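PDB 3X17: endoglucanase from Uncultured bacterium, which catalyses the hydrolysis of internal beta-1,4-glucosidic bonds in cellulose, as a family 9 glycoside hydrolase carrying an N-terminal Ig-like domain. Local coordinates for residues G172-A177 and P541-N546. Numbering follows the deposited sequence.
Sequences GGWHDA and PAIDYN. With ZN (zinc ion), chain C.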
loop_
_atom_site.group_PDB
_atom_site.type_symbol
_atom_site.label_atom_id
_atom_site.label_comp_id
_atom_site.label_asym_id
_atom_site.label_seq_id
_atom_site.Cartn_x
_atom_site.Cartn_y
_atom_site.Cartn_z
ATOM N N GLY A 172 -2.644 12.517 17.665
ATOM C CA GLY A 172 -1.927 12.581 16.370
ATOM C C GLY A 172 -1.986 11.258 15.607
ATOM O O GLY A 172 -2.860 10.436 15.870
ATOM N N GLY A 173 -1.011 11.007 14.731
ATOM C CA GLY A 173 -1.033 9.802 13.890
ATOM C C GLY A 173 -2.089 9.828 12.794
ATOM O O GLY A 173 -2.648 10.895 12.473
ATOM N N TRP A 174 -2.314 8.669 12.167
ATOM C CA TRP A 174 -3.270 8.552 11.055
ATOM C C TRP A 174 -4.482 7.721 11.439
ATOM O O TRP A 174 -4.316 6.604 11.944
ATOM C CB TRP A 174 -2.620 7.852 9.851
ATOM C CG TRP A 174 -1.398 8.550 9.271
ATOM C CD1 TRP A 174 -1.316 9.843 8.845
ATOM C CD2 TRP A 174 -0.086 7.980 9.089
ATOM N NE1 TRP A 174 -0.035 10.116 8.408
ATOM C CE2 TRP A 174 0.732 8.984 8.522
ATOM C CE3 TRP A 174 0.460 6.708 9.303
ATOM C CZ2 TRP A 174 2.073 8.755 8.169
ATOM C CZ3 TRP A 174 1.801 6.474 8.934
ATOM C CH2 TRP A 174 2.587 7.506 8.384
ATOM N N HIS A 175 -5.685 8.187 11.088
ATOM C CA HIS A 175 -6.830 7.272 11.003
ATOM C C HIS A 175 -6.452 6.112 10.090
ATOM O O HIS A 175 -5.879 6.333 9.016
ATOM C CB HIS A 175 -8.076 7.972 10.464
ATOM C CG HIS A 175 -8.576 9.071 11.341
ATOM N ND1 HIS A 175 -9.158 10.213 10.836
ATOM C CD2 HIS A 175 -8.513 9.241 12.688
ATOM C CE1 HIS A 175 -9.496 11.011 11.838
ATOM N NE2 HIS A 175 -9.118 10.442 12.970
ATOM N N ASP A 176 -6.719 4.891 10.547
ATOM C CA ASP A 176 -6.125 3.689 9.949
ATOM C C ASP A 176 -6.696 3.447 8.565
ATOM O O ASP A 176 -6.018 2.909 7.685
ATOM C CB ASP A 176 -6.384 2.450 10.817
ATOM C CG ASP A 176 -5.611 1.207 10.328
ATOM O OD1 ASP A 176 -4.372 1.266 10.362
ATOM O OD2 ASP A 176 -6.233 0.179 9.923
ATOM N N ALA A 177 -7.976 3.751 8.393
ATOM C CA ALA A 177 -8.723 3.205 7.270
ATOM C C ALA A 177 -9.997 3.990 7.069
ATOM O O ALA A 177 -9.959 5.207 6.978
ATOM C CB ALA A 177 -9.025 1.723 7.521
ATOM N N PRO A 541 -10.587 1.599 2.260
ATOM C CA PRO A 541 -9.174 1.945 2.157
ATOM C C PRO A 541 -8.450 1.657 3.459
ATOM O O PRO A 541 -9.102 1.429 4.473
ATOM C CB PRO A 541 -9.203 3.449 1.878
ATOM C CG PRO A 541 -10.444 3.920 2.544
ATOM C CD PRO A 541 -11.440 2.782 2.454
ATOM N N ALA A 542 -7.123 1.584 3.419
ATOM C CA ALA A 542 -6.312 1.514 4.620
ATOM C C ALA A 542 -4.922 2.086 4.349
ATOM O O ALA A 542 -4.450 2.092 3.195
ATOM C CB ALA A 542 -6.218 0.051 5.116
ATOM N N ILE A 543 -4.262 2.551 5.410
ATOM C CA ILE A 543 -2.946 3.162 5.277
ATOM C C ILE A 543 -1.913 2.159 4.719
ATOM O O ILE A 543 -1.002 2.550 3.985
ATOM C CB ILE A 543 -2.432 3.775 6.612
ATOM C CG1 ILE A 543 -2.416 2.730 7.734
ATOM C CG2 ILE A 543 -3.256 5.017 6.986
ATOM C CD1 ILE A 543 -1.702 3.188 9.012
ATOM N N ASP A 544 -2.017 0.886 5.109
ATOM C CA ASP A 544 -1.054 -0.100 4.606
ATOM C C ASP A 544 -1.332 -0.516 3.147
ATOM O O ASP A 544 -0.486 -1.126 2.503
ATOM C CB ASP A 544 -0.919 -1.309 5.546
ATOM C CG ASP A 544 -2.186 -2.138 5.622
ATOM O OD1 ASP A 544 -3.266 -1.536 5.763
ATOM O OD2 ASP A 544 -2.108 -3.390 5.542
ATOM N N TYR A 545 -2.478 -0.116 2.601
ATOM C CA TYR A 545 -2.765 -0.371 1.196
ATOM C C TYR A 545 -2.078 0.701 0.351
ATOM O O TYR A 545 -1.500 0.406 -0.684
ATOM C CB TYR A 545 -4.263 -0.319 0.913
ATOM C CG TYR A 545 -5.118 -1.321 1.671
ATOM C CD1 TYR A 545 -4.547 -2.401 2.376
ATOM C CD2 TYR A 545 -6.499 -1.283 1.537
ATOM C CE1 TYR A 545 -5.369 -3.359 2.995
ATOM C CE2 TYR A 545 -7.311 -2.189 2.167
ATOM C CZ TYR A 545 -6.759 -3.210 2.907
ATOM O OH TYR A 545 -7.618 -4.133 3.445
ATOM N N ASN A 546 -2.148 1.939 0.823
ATOM C CA ASN A 546 -1.571 3.077 0.145
ATOM C C ASN A 546 -0.050 3.075 0.113
ATOM O O ASN A 546 0.568 3.727 -0.729
ATOM C CB ASN A 546 -2.115 4.378 0.745
ATOM C CG ASN A 546 -3.258 4.948 -0.081
ATOM O OD1 ASN A 546 -4.247 4.262 -0.295
ATOM N ND2 ASN A 546 -3.031 6.108 -0.717
HETATM ZN ZN ZN C . -9.050 11.264 14.862
#
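I543, near the start of helix 543-558, packs its side chain against W174, H175 O and D176, while its backbone N donates to D176 O (2.9 Å, N-H...O angle 154°). D176 O also takes a CA-H...O contact from A542 CA at 3.4 Å. Beyond the backbone, I543 CB stands 3.8 Å from D176 O. There the chain forks. I543 CG2 lies close to the carbonyl oxygens of both D176 and H175, 3.6 Å from H175 O, and touches W174 CB; CG1 sits between the backbone N and carbonyl carbon (chi1 56°), which places it beside both D176 O and D176 OD1. The tip, I543 CD1, ends 3.6 Å from D176 OD1 and 4.1 Å from W174 CE3, reaching the indole obliquely. In the (alpha/alpha)6 barrel of this family 9 catalytic domain, the contact joins the start of the last helix to a loop that also carries a zinc ligand: H175 turns its ring away from I543 and binds the metal through NE2, with C132, D148 and H149 completing the site. D176 crosses I543 at about a right angle, and its carboxylate is held by T186 at OD1 and Y331 at OD2; W174 NE1 bonds to E225. An alanine here would remove CG1, CG2 and CD1, and would probably leave a gap beside the W174 ring and the D176 carboxylate where the branched chain had packed. Farther along, A177 CB packs against A542 CB at 4.1 Å and lies close to P541 O.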